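Local coordinates for phospholipase C beta (Meleagris gallopavo, PDB 1JAD), which belongs to the phospholipase C beta family and is represented by its C-terminal region, an elongated bundle of long helices that pairs with a second copy, at residues K28-L31 with K32-K36; E203-R206 with A207-K211; D96-R99 with R100-Q104. All blocks are in the same frame, centred on the assembly; numbering follows the deposited sequence.

Contact 1: residues K28-L31 with K32-K36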
loop_
_atom_site.group_PDB
_atom_site.type_symbol
_atom_site.label_atom_id
_atom_site.label_comp_id
_atom_site.label_asym_id
_atom_site.label_seq_id
_atom_site.Cartn_x
_atom_site.Cartn_y
_atom_site.Cartn_z
ATOM N N LYS A 28 -13.628 4.774 -14.159
ATOM C CA LYS A 28 -14.463 5.973 -14.023
ATOM C C LYS A 28 -13.907 7.000 -13.043
ATOM O O LYS A 28 -13.475 8.082 -13.444
ATOM C CB LYS A 28 -15.888 5.598 -13.586
ATOM C CG LYS A 28 -16.725 4.899 -14.648
ATOM C CD LYS A 28 -18.122 4.493 -14.138
ATOM C CE LYS A 28 -18.998 5.681 -13.707
ATOM N NZ LYS A 28 -18.504 6.388 -12.488
ATOM N N LEU A 29 -13.931 6.660 -11.757
ATOM C CA LEU A 29 -13.439 7.557 -10.717
ATOM C C LEU A 29 -12.113 8.246 -11.053
ATOM O O LEU A 29 -11.957 9.449 -10.814
ATOM C CB LEU A 29 -13.303 6.809 -9.387
ATOM C CG LEU A 29 -14.587 6.321 -8.715
ATOM C CD1 LEU A 29 -15.296 5.319 -9.613
ATOM C CD2 LEU A 29 -14.246 5.688 -7.373
ATOM N N PHE A 30 -11.157 7.502 -11.607
ATOM C CA PHE A 30 -9.876 8.111 -11.935
ATOM C C PHE A 30 -10.046 9.159 -13.022
ATOM O O PHE A 30 -9.534 10.274 -12.900
ATOM C CB PHE A 30 -8.856 7.079 -12.410
ATOM C CG PHE A 30 -7.480 7.651 -12.607
ATOM C CD1 PHE A 30 -6.715 8.040 -11.513
ATOM C CD2 PHE A 30 -6.968 7.854 -13.887
ATOM C CE1 PHE A 30 -5.462 8.625 -11.689
ATOM C CE2 PHE A 30 -5.712 8.441 -14.077
ATOM C CZ PHE A 30 -4.958 8.826 -12.974
ATOM N N LEU A 31 -10.757 8.811 -14.087
ATOM C CA LEU A 31 -10.950 9.777 -15.151
ATOM C C LEU A 31 -11.752 11.000 -14.711
ATOM O O LEU A 31 -11.500 12.102 -15.201
ATOM C CB LEU A 31 -11.590 9.130 -16.387
ATOM C CG LEU A 31 -10.653 8.272 -17.256
ATOM C CD1 LEU A 31 -11.386 7.796 -18.514
ATOM C CD2 LEU A 31 -9.434 9.088 -17.660
ATOM N N LYS A 32 -12.698 10.837 -13.786
ATOM C CA LYS A 32 -13.462 12.004 -13.359
ATOM C C LYS A 32 -12.520 12.959 -12.639
ATOM O O LYS A 32 -12.588 14.174 -12.837
ATOM C CB LYS A 32 -14.627 11.638 -12.429
ATOM C CG LYS A 32 -14.235 11.255 -11.011
ATOM C CD LYS A 32 -15.462 11.188 -10.112
ATOM C CE LYS A 32 -16.517 10.226 -10.662
ATOM N NZ LYS A 32 -17.736 10.139 -9.801
ATOM N N LEU A 33 -11.635 12.409 -11.809
ATOM C CA LEU A 33 -10.674 13.236 -11.088
ATOM C C LEU A 33 -9.843 14.031 -12.081
ATOM O O LEU A 33 -9.645 15.232 -11.905
ATOM C CB LEU A 33 -9.741 12.383 -10.231
ATOM C CG LEU A 33 -8.576 13.155 -9.598
ATOM C CD1 LEU A 33 -9.101 14.224 -8.645
ATOM C CD2 LEU A 33 -7.665 12.179 -8.869
ATOM N N LEU A 34 -9.352 13.363 -13.121
ATOM C CA LEU A 34 -8.555 14.053 -14.122
ATOM C C LEU A 34 -9.361 15.210 -14.688
ATOM O O LEU A 34 -8.820 16.285 -14.941
ATOM C CB LEU A 34 -8.131 13.104 -15.255
ATOM C CG LEU A 34 -7.099 12.016 -14.928
ATOM C CD1 LEU A 34 -6.725 11.254 -16.199
ATOM C CD2 LEU A 34 -5.855 12.660 -14.328
ATOM N N LYS A 35 -10.658 14.990 -14.880
ATOM C CA LYS A 35 -11.522 16.035 -15.402
ATOM C C LYS A 35 -11.663 17.162 -14.398
ATOM O O LYS A 35 -11.634 18.334 -14.772
ATOM C CB LYS A 35 -12.906 15.491 -15.756
ATOM C CG LYS A 35 -12.938 14.626 -17.002
ATOM C CD LYS A 35 -14.370 14.359 -17.443
ATOM C CE LYS A 35 -14.414 13.527 -18.717
ATOM N NZ LYS A 35 -13.776 12.189 -18.531
ATOM N N LYS A 36 -11.816 16.819 -13.124
ATOM C CA LYS A 36 -11.947 17.850 -12.108
ATOM C C LYS A 36 -10.676 18.674 -12.033
ATOM O O LYS A 36 -10.715 19.901 -12.079
ATOM C CB LYS A 36 -12.230 17.246 -10.735
ATOM C CG LYS A 36 -12.303 18.307 -9.651
ATOM C CD LYS A 36 -12.779 17.763 -8.316
ATOM C CE LYS A 36 -12.908 18.906 -7.319
ATOM N NZ LYS A 36 -13.374 18.465 -5.978
#

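Contact 2: residues E203-R206 with A207-K211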
loop_
_atom_site.group_PDB
_atom_site.type_symbol
_atom_site.label_atom_id
_atom_site.label_comp_id
_atom_site.label_asym_id
_atom_site.label_seq_id
_atom_site.Cartn_x
_atom_site.Cartn_y
_atom_site.Cartn_z
ATOM N N GLU A 203 5.513 -3.866 -7.838
ATOM C CA GLU A 203 5.975 -3.332 -9.116
ATOM C C GLU A 203 4.968 -2.311 -9.656
ATOM O O GLU A 203 5.330 -1.285 -10.224
ATOM C CB GLU A 203 6.134 -4.496 -10.106
ATOM C CG GLU A 203 6.191 -4.101 -11.570
ATOM C CD GLU A 203 6.145 -5.312 -12.504
ATOM O OE1 GLU A 203 7.127 -6.094 -12.538
ATOM O OE2 GLU A 203 5.114 -5.488 -13.199
ATOM N N ASN A 204 3.696 -2.608 -9.458
ATOM C CA ASN A 204 2.633 -1.743 -9.921
ATOM C C ASN A 204 2.678 -0.420 -9.148
ATOM O O ASN A 204 2.651 0.665 -9.741
ATOM C CB ASN A 204 1.302 -2.469 -9.731
ATOM C CG ASN A 204 0.169 -1.795 -10.449
ATOM O OD1 ASN A 204 -0.411 -0.831 -9.954
ATOM N ND2 ASN A 204 -0.143 -2.288 -11.645
ATOM N N LEU A 205 2.769 -0.515 -7.826
ATOM C CA LEU A 205 2.849 0.671 -6.983
ATOM C C LEU A 205 4.016 1.508 -7.485
ATOM O O LEU A 205 3.902 2.715 -7.707
ATOM C CB LEU A 205 3.103 0.263 -5.525
ATOM C CG LEU A 205 3.320 1.384 -4.498
ATOM C CD1 LEU A 205 2.085 2.247 -4.397
ATOM C CD2 LEU A 205 3.639 0.776 -3.140
ATOM N N ARG A 206 5.145 0.840 -7.678
ATOM C CA ARG A 206 6.353 1.492 -8.140
ATOM C C ARG A 206 6.110 2.195 -9.476
ATOM O O ARG A 206 6.571 3.304 -9.689
ATOM C CB ARG A 206 7.467 0.439 -8.233
ATOM C CG ARG A 206 8.830 0.974 -8.551
ATOM C CD ARG A 206 9.938 0.071 -7.970
ATOM N NE ARG A 206 10.059 -1.253 -8.587
ATOM C CZ ARG A 206 9.310 -2.318 -8.304
ATOM N NH1 ARG A 206 8.347 -2.255 -7.391
ATOM N NH2 ARG A 206 9.532 -3.463 -8.941
ATOM N N ALA A 207 5.371 1.570 -10.381
ATOM C CA ALA A 207 5.108 2.225 -11.664
ATOM C C ALA A 207 4.356 3.540 -11.391
ATOM O O ALA A 207 4.656 4.585 -11.972
ATOM C CB ALA A 207 4.273 1.313 -12.561
ATOM N N ILE A 208 3.390 3.465 -10.483
ATOM C CA ILE A 208 2.563 4.606 -10.091
ATOM C C ILE A 208 3.370 5.779 -9.554
ATOM O O ILE A 208 3.169 6.922 -9.973
ATOM C CB ILE A 208 1.540 4.171 -9.017
ATOM C CG1 ILE A 208 0.584 3.139 -9.625
ATOM C CG2 ILE A 208 0.819 5.387 -8.445
ATOM C CD1 ILE A 208 -0.341 2.492 -8.622
ATOM N N GLN A 209 4.273 5.497 -8.621
ATOM C CA GLN A 209 5.108 6.534 -8.019
ATOM C C GLN A 209 6.019 7.143 -9.073
ATOM O O GLN A 209 6.393 8.321 -9.011
ATOM C CB GLN A 209 5.932 5.931 -6.890
ATOM C CG GLN A 209 5.068 5.244 -5.860
ATOM C CD GLN A 209 5.875 4.470 -4.845
ATOM O OE1 GLN A 209 6.717 3.647 -5.206
ATOM N NE2 GLN A 209 5.609 4.707 -3.569
ATOM N N GLU A 210 6.365 6.319 -10.048
ATOM C CA GLU A 210 7.221 6.720 -11.149
ATOM C C GLU A 210 6.429 7.720 -11.997
ATOM O O GLU A 210 6.963 8.725 -12.453
ATOM C CB GLU A 210 7.578 5.469 -11.945
ATOM C CG GLU A 210 8.657 5.622 -12.974
ATOM C CD GLU A 210 8.985 4.288 -13.610
ATOM O OE1 GLU A 210 9.384 3.358 -12.861
ATOM O OE2 GLU A 210 8.834 4.169 -14.849
ATOM N N LYS A 211 5.147 7.438 -12.192
ATOM C CA LYS A 211 4.272 8.323 -12.954
ATOM C C LYS A 211 4.205 9.678 -12.229
ATOM O O LYS A 211 4.474 10.731 -12.823
ATOM C CB LYS A 211 2.875 7.702 -13.061
ATOM C CG LYS A 211 1.781 8.607 -13.616
ATOM C CD LYS A 211 2.061 9.055 -15.038
ATOM C CE LYS A 211 0.905 9.899 -15.580
ATOM N NZ LYS A 211 1.171 10.489 -16.929
#

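Contact 3: residues D96-R99 with R100-Q104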
loop_
_atom_site.group_PDB
_atom_site.type_symbol
_atom_site.label_atom_id
_atom_site.label_comp_id
_atom_site.label_asym_id
_atom_site.label_seq_id
_atom_site.Cartn_x
_atom_site.Cartn_y
_atom_site.Cartn_z
ATOM N N ASP A 96 4.205 29.900 -10.266
ATOM C CA ASP A 96 4.557 29.112 -9.089
ATOM C C ASP A 96 3.296 28.409 -8.610
ATOM O O ASP A 96 3.337 27.243 -8.200
ATOM C CB ASP A 96 5.102 30.008 -7.975
ATOM C CG ASP A 96 5.287 29.263 -6.655
ATOM O OD1 ASP A 96 4.277 28.777 -6.094
ATOM O OD2 ASP A 96 6.437 29.171 -6.169
ATOM N N GLY A 97 2.180 29.128 -8.674
ATOM C CA GLY A 97 0.899 28.582 -8.264
ATOM C C GLY A 97 0.465 27.422 -9.137
ATOM O O GLY A 97 -0.077 26.435 -8.633
ATOM N N ILE A 98 0.688 27.537 -10.448
ATOM C CA ILE A 98 0.327 26.473 -11.373
ATOM C C ILE A 98 1.199 25.273 -11.016
ATOM O O ILE A 98 0.731 24.131 -10.988
ATOM C CB ILE A 98 0.601 26.878 -12.843
ATOM C CG1 ILE A 98 -0.228 28.117 -13.209
ATOM C CG2 ILE A 98 0.258 25.727 -13.781
ATOM C CD1 ILE A 98 -1.747 27.908 -13.108
ATOM N N ARG A 99 2.467 25.544 -10.728
ATOM C CA ARG A 99 3.403 24.487 -10.362
ATOM C C ARG A 99 2.876 23.736 -9.141
ATOM O O ARG A 99 2.714 22.517 -9.168
ATOM C CB ARG A 99 4.786 25.082 -10.055
ATOM C CG ARG A 99 5.837 24.065 -9.663
ATOM C CD ARG A 99 7.138 24.729 -9.263
ATOM N NE ARG A 99 6.993 25.585 -8.081
ATOM C CZ ARG A 99 6.695 25.156 -6.856
ATOM N NH1 ARG A 99 6.505 23.866 -6.631
ATOM N NH2 ARG A 99 6.592 26.016 -5.853
ATOM N N ARG A 100 2.592 24.474 -8.076
ATOM C CA ARG A 100 2.086 23.875 -6.843
ATOM C C ARG A 100 0.778 23.120 -7.031
ATOM O O ARG A 100 0.564 22.089 -6.407
ATOM C CB ARG A 100 1.917 24.945 -5.760
ATOM C CG ARG A 100 3.226 25.609 -5.331
ATOM C CD ARG A 100 2.964 26.584 -4.205
ATOM N NE ARG A 100 1.906 27.513 -4.579
ATOM C CZ ARG A 100 0.947 27.916 -3.752
ATOM N NH1 ARG A 100 0.927 27.462 -2.503
ATOM N NH2 ARG A 100 -0.009 28.741 -4.180
ATOM N N ARG A 101 -0.103 23.623 -7.885
ATOM C CA ARG A 101 -1.365 22.930 -8.107
ATOM C C ARG A 101 -1.103 21.666 -8.917
ATOM O O ARG A 101 -1.639 20.602 -8.591
ATOM C CB ARG A 101 -2.369 23.826 -8.843
ATOM C CG ARG A 101 -3.736 23.168 -9.101
ATOM C CD ARG A 101 -4.322 22.597 -7.807
ATOM N NE ARG A 101 -4.570 23.631 -6.807
ATOM C CZ ARG A 101 -5.700 24.328 -6.715
ATOM N NH1 ARG A 101 -6.697 24.095 -7.565
ATOM N NH2 ARG A 101 -5.821 25.273 -5.790
ATOM N N LYS A 102 -0.289 21.781 -9.974
ATOM C CA LYS A 102 0.039 20.614 -10.800
ATOM C C LYS A 102 0.506 19.487 -9.876
ATOM O O LYS A 102 -0.105 18.419 -9.815
ATOM C CB LYS A 102 1.165 20.927 -11.796
ATOM C CG LYS A 102 0.822 21.846 -12.961
ATOM C CD LYS A 102 -0.243 21.256 -13.853
ATOM C CE LYS A 102 -0.428 22.073 -15.122
ATOM N NZ LYS A 102 0.777 22.058 -16.000
ATOM N N GLU A 103 1.593 19.739 -9.153
ATOM C CA GLU A 103 2.132 18.748 -8.238
ATOM C C GLU A 103 1.075 18.246 -7.260
ATOM O O GLU A 103 1.074 17.074 -6.882
ATOM C CB GLU A 103 3.331 19.335 -7.496
ATOM C CG GLU A 103 4.459 19.688 -8.449
ATOM C CD GLU A 103 5.730 20.063 -7.741
ATOM O OE1 GLU A 103 6.282 19.196 -7.030
ATOM O OE2 GLU A 103 6.174 21.221 -7.892
ATOM N N GLN A 104 0.159 19.125 -6.874
ATOM C CA GLN A 104 -0.908 18.752 -5.952
ATOM C C GLN A 104 -1.777 17.729 -6.681
ATOM O O GLN A 104 -2.261 16.772 -6.077
ATOM C CB GLN A 104 -1.747 19.983 -5.589
ATOM C CG GLN A 104 -2.408 19.951 -4.214
ATOM C CD GLN A 104 -2.934 18.583 -3.836
ATOM O OE1 GLN A 104 -2.159 17.673 -3.514
ATOM N NE2 GLN A 104 -4.259 18.418 -3.882
#

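Contact 1: residues K28-L31 with K32-K36
At the first turns of helix 28-64, Phe30 and Leu34 meet one turn apart on the side that faces helix 75-155. The ring of Phe30 leans along the helix toward its partner: CG stands opposite the backbone N (chi1 -173°), which carries CE2 to 3.7 Å from CD1 of Leu34, while CG of the same leucine sits 3.9 Å from that ring atom. The methyl reaches the ring obliquely. CD2 of Leu31 also comes within 3.8 Å of CD1 of Leu34, so one leucine methyl is touched by both an aromatic carbon and an aliphatic one. Leu34 and Phe30 are also tied through the main chain, the N-H of Leu34 reaching the Phe30 carbonyl oxygen at 3.1 Å.

Away from this patch the lysines take over. Lys32 turns its chain back toward the start of the helix; CG of Lys32, placed between its own N and carbonyl carbon (chi1 74°), comes 2.9 Å from O of Leu29, tight for a carbon against an oxygen. Its NZ ends 4.7 Å from NZ of Lys28, a proximity of like charges on an exposed flank. Phe30 continues onto Gln109 and Ile113 of helix 75-155, and Leu34 also touches Gln109. Apolar residues at i, i+1 and i+4 on one flank, with lysines on another, are typical of an amphipathic helix in a long helical bundle.

Contact 2: residues E203-R206 with A207-K211
Gln209 lies one turn beyond Leu205, and its side chain runs back over that residue. Its CB starts 3.9 Å from O of Leu205 and equally far from O of Arg206. The next carbon, CG, is placed opposite Gln209's own carbonyl carbon (chi1 -56°) and thereby drops to 3.3 Å from O of Leu205, the same oxygen that accepts the Gln209 backbone N-H. From CG the chain runs straight on (chi2 172°), carrying the amide over Leu205, its carbon CD 4.0 Å from CG of that residue. At the tip the two amide atoms part: OE1 turns to CA of Arg206 at 3.7 Å, whereas NE2 stays 4.1 Å from CG of Leu205. The side chains slant across one another. Gln209 also packs on Glu198 of the second subunit.

Round the helix, Asn204 and Ile208 make another pair with the same spacing. CD1 of Ile208 comes 3.6 Å from OD1 of Asn204, an apolar methyl set against an amide oxygen that is buried and has no polar partner in the model. Closer to the backbone, CG1 of Ile208 sits 3.2 Å from O of Asn204. Ile208 reaches Thr110 and Ile113 of helix 75-155, while Leu205 touches Thr114. The spacing is that of any alpha-helix; packing on helix 75-155 and a touch from the second subunit suit a helix within a bundle of two chains.

Contact 3: residues D96-R99 with R100-Q104
The chain from Asp96 to Gln104 is regular alpha-helix, with the N-H of Arg100, Arg101, Lys102 and Glu103 each bound to the carbonyl four residues earlier. Arg99 joins two acids, one on each side along the helix. Its NH1 donates to OE2 of Glu103 at 2.9 Å, on the carboxylate's syn side though 34° out of its plane; the N-H...O angle is 142°. NH2 goes to OD2 of Asp96 at 3.2 Å, meeting that carboxylate from above. Both oxygens lie at the edge of the guanidinium, in its plane, and so grip it from two N-H positions.

Asp96 divides its oxygens: OD1 forms a salt bridge to NE of Arg100, 3.1 Å away, with carboxylate and guanidinium planes 43° apart. The aliphatic part of Arg100 crosses the Arg99 group, its CG lying 3.4 Å from NH2 of Arg99 over one guanidinium face. NZ of Lys140 of the second subunit forms a salt bridge with Asp96 OD2, and OE1 of its Glu133 one with Arg99 NH2.

On another flank the side chains of Ile98 and Lys102 lie alongside each other, CG2 of Ile98 4.0 Å from CE of Lys102. Lys102 ends in a salt bridge to Glu222 of helix 161-245, and Arg101 in one to Glu40 of helix 28-64. Together the acid-arginine pairs form a salt-bridge network along one helix face, continued across the subunit interface.

In the fold
Each contact sits on a different long helix of the bundle: contact 1 on helix 28-64, contact 2 on helix 161-245 and contact 3 on helix 75-155. Their centres are 18 to 21 Å apart and none touches another, yet helix 75-155, which carries contact 3, also packs against contacts 1 and 2, Ile113 touching both Phe30 and Ile208. Contact 1 is a surface contact, and no second-subunit residue reaches it. Contacts 2 and 3 are partly buried and both meet that subunit, contact 2 by packing at a single residue, contact 3 through salt bridges as well as packing. In contact 3 opposite charges pair across the segments, whereas the lysines of contact 1 include a like-charged pair.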